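Local structure of SmhB (Serratia marcescens, 6ZZ5) at residues L148-V151 with N155-V158. The protein is the B component of Smh, a tripartite alpha-pore-forming toxin, in its soluble form, and probably helps build the membrane pore. Residues are numbered along the deposited sequence; the frame is centred on the assembly and turned at random.
Sequences LNNV and NNGV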
# COMPACT_ATOMS: atom_id res chain seq x y z
N LEU A 148 -18.65 10.95 -22.81
CA LEU A 148 -18.24 12.37 -22.86
C LEU A 148 -17.44 12.60 -24.13
O LEU A 148 -17.75 13.59 -24.81
CB LEU A 148 -17.44 12.78 -21.63
CG LEU A 148 -16.83 14.17 -21.68
CD1 LEU A 148 -17.93 15.23 -21.73
CD2 LEU A 148 -15.96 14.38 -20.47
N ASN A 149 -16.52 11.70 -24.49
CA ASN A 149 -15.76 11.83 -25.76
C ASN A 149 -16.76 11.84 -26.93
O ASN A 149 -16.59 12.70 -27.84
CB ASN A 149 -14.67 10.78 -25.95
CG ASN A 149 -13.54 11.28 -26.82
OD1 ASN A 149 -13.22 12.46 -26.77
ND2 ASN A 149 -13.00 10.44 -27.68
N ASN A 150 -17.76 10.97 -26.91
CA ASN A 150 -18.83 10.96 -27.98
C ASN A 150 -19.60 12.28 -28.01
O ASN A 150 -19.79 12.86 -29.11
CB ASN A 150 -19.79 9.79 -27.84
CG ASN A 150 -19.08 8.48 -28.12
OD1 ASN A 150 -18.08 8.47 -28.84
ND2 ASN A 150 -19.57 7.39 -27.54
N VAL A 151 -20.01 12.80 -26.86
CA VAL A 151 -20.79 14.07 -26.81
C VAL A 151 -19.99 15.16 -27.51
O VAL A 151 -20.60 15.91 -28.24
CB VAL A 151 -21.17 14.50 -25.38
CG1 VAL A 151 -21.69 15.93 -25.33
CG2 VAL A 151 -22.19 13.55 -24.76
N ASN A 155 -12.09 11.97 -30.96
CA ASN A 155 -11.53 10.76 -31.60
C ASN A 155 -11.25 9.69 -30.53
O ASN A 155 -10.42 9.95 -29.63
CB ASN A 155 -10.31 11.19 -32.42
CG ASN A 155 -9.74 10.01 -33.15
OD1 ASN A 155 -9.39 9.02 -32.54
ND2 ASN A 155 -9.75 10.08 -34.46
N ASN A 156 -11.95 8.54 -30.59
CA ASN A 156 -11.87 7.49 -29.56
C ASN A 156 -10.52 6.73 -29.70
O ASN A 156 -10.00 6.33 -28.68
CB ASN A 156 -13.13 6.62 -29.53
CG ASN A 156 -14.31 7.22 -28.76
OD1 ASN A 156 -14.19 7.85 -27.70
ND2 ASN A 156 -15.51 7.02 -29.27
N GLY A 157 -9.92 6.65 -30.89
CA GLY A 157 -8.56 6.09 -31.12
C GLY A 157 -7.48 6.91 -30.39
O GLY A 157 -6.57 6.34 -29.81
N VAL A 158 -7.58 8.23 -30.41
CA VAL A 158 -6.61 9.08 -29.67
C VAL A 158 -6.81 8.86 -28.17
O VAL A 158 -5.86 8.75 -27.43
CB VAL A 158 -6.73 10.56 -30.04
CG1 VAL A 158 -5.85 11.40 -29.15
CG2 VAL A 158 -6.40 10.80 -31.51
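With chi1 at -152°, Asn149 carries its CG roughly opposite the backbone N and out toward the start of the next helix, while Asn156, its CG anti to the carbonyl carbon, swings its amide back across the gap. The two side chains run past each other in opposite directions, and ND2 of Asn149 gives a nearly straight hydrogen bond to OD1 of Asn156 at 2.9 Å. The acceptor lies in the amide plane of Asn149, but the donor comes in 54° above the carbonyl plane of Asn156, not along a lone pair, and the two amide planes are 59° apart. The same ND2 also makes a weak, more bent bond to the backbone O of Asn155, at 3.3 Å. Asn156 then uses the other end of its amide: ND2 donates to OD1 of Asn150, 3.0 Å away, the two side chains crossing nearly at right angles. O and N of the Asn156 amide each have a partner, which distinguishes its two ends and limits rotation about chi2. This is the turn of a helical hairpin, where helix 99-151 ends and helix 156-184 begins after a short loop, in a chain dominated by long helices, as in the HBL enterotoxin family. Asn155 is the N-cap of the second helix; its OD1 accepts from the backbone N of Val158 at 2.9 Å. Asn149 is buried and also rests on Val254 of helix 252-300, whereas Asn150, the next residue, is exposed. Val158 touches Gln249 and Leu250 in the loop before helix 252-300.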